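Local coordinates for protein cytosolic phospholipase A2 delta (Homo sapiens, PDB 5IZ5) that hydrolyses membrane glycerophospholipids at the sn-2 position in a calcium-dependent manner, preferring linoleic acid there and releasing a free fatty acid and a lysophospholipid, at residues 186-194 against 201-211. The protein carries 3 engineered substitutions. Sequence-based numbering, arbitrary orientation.
Sequences KLELELVLK and QTSFLGTASAF
Leu191 meets Phe211 at the tightly packed side of this contact: its CD1 methyl sits over one face of the ring, displaced toward the rim, in a CH-pi contact 3.8 Å from the ring centroid. With CG anti to its carbonyl carbon (chi1 -59°) and CD1 extended beyond it (chi2 170°), the side chain carries that methyl to the ring. Leu189 brings CD2 to within 3.9 Å of Phe211 CE2. Leucine suits this buried face, since its branched, apolar end can lay a methyl against an aromatic ring without burying a polar group. Farther along, Leu205 lies alongside Leu187, its CD1 3.6 Å from Leu187 CB. Strands 188-193 and 201-204 form an antiparallel beta hairpin at one margin of a four-stranded sheet, in what is probably a second C2-type domain. From strand 201-204 the chain turns back so that Phe211, on the next strand, which pairs with strand 160-172, faces these leucines; the contact thus bridges two sheets. Paired backbone bonds join Leu191 to Gln201, with Leu191 N to Gln201 O at 2.8 Å and nearly straight (173°), and another pair joins Leu189 to Ser203. On the opposite, more exposed face, Glu188 lays its CG over the Phe204 ring, with the carboxylate plane 12° from the ring plane. Aliphatic carbons suit the aromatic face, while the charged end can remain near water. An alanine here would lack CG and the carboxylate, probably leaving that ring face without its cover. Looser still, exposed Lys186 crosses Leu205 at about a right angle, CE and NZ against its CB and CD1.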
ATOM      1  N   LYS B 186       9.568  -5.267  42.138  1.00 83.77           N
ATOM      2  CA  LYS B 186       8.441  -4.992  43.018  1.00 81.31           C
ATOM      3  C   LYS B 186       7.208  -5.784  42.556  1.00 77.97           C
ATOM      4  O   LYS B 186       7.318  -6.906  42.039  1.00 74.52           O
ATOM      5  CB  LYS B 186       8.187  -3.464  43.098  1.00 83.40           C
ATOM      6  CG  LYS B 186       7.672  -2.965  44.454  1.00 84.07           C
ATOM      7  CD  LYS B 186       7.017  -1.582  44.383  1.00 84.58           C
ATOM      8  CE  LYS B 186       5.931  -1.424  45.444  1.00 84.66           C
ATOM      9  NZ  LYS B 186       5.310  -0.070  45.435  1.00 84.70           N
ATOM     10  N   LEU B 187       6.038  -5.226  42.831  1.00 74.34           N
ATOM     11  CA  LEU B 187       4.775  -5.691  42.279  1.00 71.86           C
ATOM     12  C   LEU B 187       4.611  -5.309  40.819  1.00 68.95           C
ATOM     13  O   LEU B 187       4.984  -4.209  40.407  1.00 69.79           O
ATOM     14  CB  LEU B 187       3.623  -5.060  43.057  1.00 71.11           C
ATOM     15  CG  LEU B 187       3.040  -5.684  44.325  1.00 70.53           C
ATOM     16  CD1 LEU B 187       3.850  -6.885  44.783  1.00 69.12           C
ATOM     17  CD2 LEU B 187       2.805  -4.666  45.434  1.00 69.57           C
ATOM     18  N   GLU B 188       4.030  -6.228  40.054  1.00 66.47           N
ATOM     19  CA  GLU B 188       3.632  -5.959  38.680  1.00 63.40           C
ATOM     20  C   GLU B 188       2.104  -5.897  38.584  1.00 58.20           C
ATOM     21  O   GLU B 188       1.418  -6.862  38.914  1.00 55.19           O
ATOM     22  CB  GLU B 188       4.180  -7.047  37.756  1.00 65.74           C
ATOM     23  CG  GLU B 188       4.550  -6.542  36.372  1.00 69.49           C
ATOM     24  CD  GLU B 188       5.033  -7.642  35.445  1.00 72.94           C
ATOM     25  OE1 GLU B 188       5.072  -8.819  35.867  1.00 74.03           O
ATOM     26  OE2 GLU B 188       5.374  -7.323  34.285  1.00 78.43           O
ATOM     27  N   LEU B 189       1.585  -4.753  38.147  1.00 55.28           N
ATOM     28  CA  LEU B 189       0.154  -4.583  37.883  1.00 53.19           C
ATOM     29  C   LEU B 189      -0.184  -5.102  36.490  1.00 52.27           C
ATOM     30  O   LEU B 189       0.440  -4.691  35.511  1.00 52.89           O
ATOM     31  CB  LEU B 189      -0.229  -3.103  37.968  1.00 54.31           C
ATOM     32  CG  LEU B 189      -1.664  -2.725  37.569  1.00 54.98           C
ATOM     33  CD1 LEU B 189      -2.693  -3.310  38.529  1.00 55.65           C
ATOM     34  CD2 LEU B 189      -1.814  -1.214  37.503  1.00 55.10           C
ATOM     35  N   GLU B 190      -1.170  -5.990  36.399  1.00 49.96           N
ATOM     36  CA  GLU B 190      -1.650  -6.485  35.104  1.00 49.59           C
ATOM     37  C   GLU B 190      -3.098  -6.055  34.877  1.00 49.31           C
ATOM     38  O   GLU B 190      -3.983  -6.426  35.654  1.00 47.44           O
ATOM     39  CB  GLU B 190      -1.544  -8.008  35.017  1.00 50.25           C
ATOM     40  CG  GLU B 190      -2.257  -8.606  33.806  1.00 53.03           C
ATOM     41  CD  GLU B 190      -2.096 -10.107  33.690  1.00 56.37           C
ATOM     42  OE1 GLU B 190      -1.049 -10.559  33.185  1.00 61.81           O
ATOM     43  OE2 GLU B 190      -3.027 -10.836  34.087  1.00 59.99           O
ATOM     44  N   LEU B 191      -3.319  -5.286  33.807  1.00 46.83           N
ATOM     45  CA  LEU B 191      -4.651  -4.839  33.397  1.00 45.30           C
ATOM     46  C   LEU B 191      -5.053  -5.527  32.099  1.00 44.55           C
ATOM     47  O   LEU B 191      -4.299  -5.513  31.121  1.00 45.90           O
ATOM     48  CB  LEU B 191      -4.667  -3.329  33.179  1.00 45.62           C
ATOM     49  CG  LEU B 191      -4.284  -2.458  34.370  1.00 47.08           C
ATOM     50  CD1 LEU B 191      -4.119  -1.015  33.927  1.00 47.33           C
ATOM     51  CD2 LEU B 191      -5.323  -2.563  35.477  1.00 48.96           C
ATOM     52  N   VAL B 192      -6.238  -6.126  32.090  1.00 42.25           N
ATOM     53  CA  VAL B 192      -6.735  -6.835  30.919  1.00 41.56           C
ATOM     54  C   VAL B 192      -8.107  -6.309  30.546  1.00 43.20           C
ATOM     55  O   VAL B 192      -8.989  -6.199  31.403  1.00 41.30           O
ATOM     56  CB  VAL B 192      -6.847  -8.348  31.177  1.00 41.91           C
ATOM     57  CG1 VAL B 192      -7.220  -9.086  29.899  1.00 40.91           C
ATOM     58  CG2 VAL B 192      -5.541  -8.896  31.734  1.00 42.29           C
ATOM     59  N   LEU B 193      -8.279  -5.992  29.263  1.00 43.29           N
ATOM     60  CA  LEU B 193      -9.560  -5.561  28.728  1.00 42.67           C
ATOM     61  C   LEU B 193      -9.776  -6.279  27.405  1.00 44.46           C
ATOM     62  O   LEU B 193      -9.363  -5.795  26.341  1.00 45.08           O
ATOM     63  CB  LEU B 193      -9.579  -4.034  28.575  1.00 42.36           C
ATOM     64  CG  LEU B 193     -10.790  -3.301  27.974  1.00 42.29           C
ATOM     65  CD1 LEU B 193     -12.090  -4.081  28.033  1.00 42.34           C
ATOM     66  CD2 LEU B 193     -10.955  -1.927  28.611  1.00 41.18           C
ATOM     67  N   LYS B 194     -10.416  -7.445  27.485  1.00 44.32           N
ATOM     68  CA  LYS B 194     -10.652  -8.282  26.314  1.00 46.87           C
ATOM     69  C   LYS B 194     -11.467  -7.540  25.260  1.00 45.36           C
ATOM     70  O   LYS B 194     -12.513  -6.976  25.564  1.00 44.11           O
ATOM     71  CB  LYS B 194     -11.408  -9.559  26.678  1.00 50.51           C
ATOM     72  CG  LYS B 194     -10.571 -10.797  26.923  1.00 55.73           C
ATOM     73  CD  LYS B 194     -11.484 -12.014  26.790  1.00 61.91           C
ATOM     74  CE  LYS B 194     -10.891 -13.088  25.889  1.00 66.04           C
ATOM     75  NZ  LYS B 194     -11.930 -14.031  25.389  1.00 66.69           N
ATOM     76  N   GLN B 201      -2.105  -4.838  29.441  1.00 46.16           N
ATOM     77  CA  GLN B 201      -1.019  -3.929  29.760  1.00 48.13           C
ATOM     78  C   GLN B 201      -0.487  -4.250  31.153  1.00 51.91           C
ATOM     79  O   GLN B 201      -1.258  -4.397  32.108  1.00 50.56           O
ATOM     80  CB  GLN B 201      -1.486  -2.476  29.680  1.00 47.93           C
ATOM     81  CG  GLN B 201      -1.846  -2.040  28.267  1.00 48.56           C
ATOM     82  CD  GLN B 201      -2.238  -0.576  28.177  1.00 47.92           C
ATOM     83  OE1 GLN B 201      -1.421   0.308  28.420  1.00 50.59           O
ATOM     84  NE2 GLN B 201      -3.490  -0.311  27.815  1.00 49.13           N
ATOM     85  N   THR B 202       0.832  -4.376  31.254  1.00 54.21           N
ATOM     86  CA  THR B 202       1.485  -4.694  32.513  1.00 58.53           C
ATOM     87  C   THR B 202       2.504  -3.636  32.851  1.00 61.51           C
ATOM     88  O   THR B 202       2.996  -2.924  31.973  1.00 65.35           O
ATOM     89  CB  THR B 202       2.221  -6.037  32.457  1.00 59.54           C
ATOM     90  OG1 THR B 202       3.334  -5.933  31.562  1.00 62.69           O
ATOM     91  CG2 THR B 202       1.289  -7.139  31.996  1.00 59.07           C
ATOM     92  N   SER B 203       2.826  -3.546  34.133  1.00 65.29           N
ATOM     93  CA  SER B 203       3.799  -2.584  34.597  1.00 68.77           C
ATOM     94  C   SER B 203       4.151  -2.788  36.060  1.00 70.36           C
ATOM     95  O   SER B 203       3.298  -3.170  36.868  1.00 69.03           O
ATOM     96  CB  SER B 203       3.255  -1.175  34.437  1.00 69.38           C
ATOM     97  OG  SER B 203       3.986  -0.292  35.259  1.00 72.11           O
ATOM     98  N   PHE B 204       5.406  -2.502  36.394  1.00 71.60           N
ATOM     99  CA  PHE B 204       5.831  -2.471  37.784  1.00 72.77           C
ATOM    100  C   PHE B 204       5.319  -1.200  38.447  1.00 74.76           C
ATOM    101  O   PHE B 204       5.061  -0.199  37.784  1.00 73.30           O
ATOM    102  CB  PHE B 204       7.352  -2.569  37.889  1.00 71.09           C
ATOM    103  CG  PHE B 204       7.894  -3.897  37.445  1.00 72.22           C
ATOM    104  CD1 PHE B 204       8.607  -4.021  36.258  1.00 72.91           C
ATOM    105  CD2 PHE B 204       7.672  -5.030  38.209  1.00 72.37           C
ATOM    106  CE1 PHE B 204       9.096  -5.253  35.855  1.00 72.98           C
ATOM    107  CE2 PHE B 204       8.155  -6.264  37.812  1.00 72.28           C
ATOM    108  CZ  PHE B 204       8.869  -6.377  36.633  1.00 72.64           C
ATOM    109  N   LEU B 205       5.143  -1.249  39.759  1.00 78.25           N
ATOM    110  CA  LEU B 205       4.677  -0.077  40.491  1.00 82.82           C
ATOM    111  C   LEU B 205       5.771   0.979  40.514  1.00 84.29           C
ATOM    112  O   LEU B 205       6.948   0.653  40.677  1.00 84.48           O
ATOM    113  CB  LEU B 205       4.252  -0.454  41.909  1.00 85.58           C
ATOM    114  CG  LEU B 205       3.056  -1.405  42.026  1.00 86.91           C
ATOM    115  CD1 LEU B 205       2.690  -1.587  43.490  1.00 87.47           C
ATOM    116  CD2 LEU B 205       1.860  -0.897  41.232  1.00 86.41           C
ATOM    117  N   GLY B 206       5.373   2.236  40.325  1.00 86.38           N
ATOM    118  CA  GLY B 206       6.315   3.340  40.119  1.00 87.60           C
ATOM    119  C   GLY B 206       6.719   3.509  38.663  1.00 89.10           C
ATOM    120  O   GLY B 206       6.747   4.624  38.136  1.00 90.53           O
ATOM    121  N   THR B 207       7.047   2.394  38.014  1.00 86.97           N
ATOM    122  CA  THR B 207       7.466   2.388  36.614  1.00 85.24           C
ATOM    123  C   THR B 207       6.334   2.760  35.630  1.00 86.93           C
ATOM    124  O   THR B 207       6.622   3.290  34.562  1.00 85.33           O
ATOM    125  CB  THR B 207       8.126   1.035  36.278  1.00 83.35           C
ATOM    126  OG1 THR B 207       9.319   0.902  37.057  1.00 82.81           O
ATOM    127  CG2 THR B 207       8.496   0.887  34.807  1.00 81.90           C
ATOM    128  N   ALA B 208       5.066   2.516  35.979  1.00 90.51           N
ATOM    129  CA  ALA B 208       3.938   3.017  35.157  1.00 91.67           C
ATOM    130  C   ALA B 208       2.937   3.826  35.971  1.00 90.38           C
ATOM    131  O   ALA B 208       2.480   3.391  37.027  1.00 90.60           O
ATOM    132  CB  ALA B 208       3.218   1.888  34.442  1.00 92.80           C
ATOM    133  N   SER B 209       2.588   4.998  35.443  1.00 88.41           N
ATOM    134  CA  SER B 209       1.672   5.926  36.101  1.00 85.84           C
ATOM    135  C   SER B 209       0.222   5.801  35.593  1.00 83.20           C
ATOM    136  O   SER B 209      -0.725   5.785  36.390  1.00 83.99           O
ATOM    137  CB  SER B 209       2.182   7.361  35.902  1.00 87.23           C
ATOM    138  OG  SER B 209       1.895   7.855  34.600  1.00 88.14           O
ATOM    139  N   ALA B 210       0.056   5.713  34.272  1.00 76.85           N
ATOM    140  CA  ALA B 210      -1.268   5.788  33.632  1.00 71.96           C
ATOM    141  C   ALA B 210      -1.408   4.810  32.466  1.00 66.31           C
ATOM    142  O   ALA B 210      -0.416   4.413  31.856  1.00 66.13           O
ATOM    143  CB  ALA B 210      -1.528   7.207  33.149  1.00 72.68           C
ATOM    144  N   PHE B 211      -2.652   4.437  32.164  1.00 62.21           N
ATOM    145  CA  PHE B 211      -2.952   3.508  31.075  1.00 60.10           C
ATOM    146  C   PHE B 211      -4.202   3.929  30.315  1.00 58.65           C
ATOM    147  O   PHE B 211      -5.164   4.422  30.906  1.00 60.46           O
ATOM    148  CB  PHE B 211      -3.185   2.099  31.613  1.00 59.95           C
ATOM    149  CG  PHE B 211      -2.085   1.597  32.493  1.00 61.57           C
ATOM    150  CD1 PHE B 211      -1.045   0.851  31.965  1.00 62.15           C
ATOM    151  CD2 PHE B 211      -2.086   1.878  33.853  1.00 61.59           C
ATOM    152  CE1 PHE B 211      -0.021   0.392  32.776  1.00 63.60           C
ATOM    153  CE2 PHE B 211      -1.066   1.426  34.668  1.00 62.26           C
ATOM    154  CZ  PHE B 211      -0.031   0.679  34.131  1.00 62.79           C
TER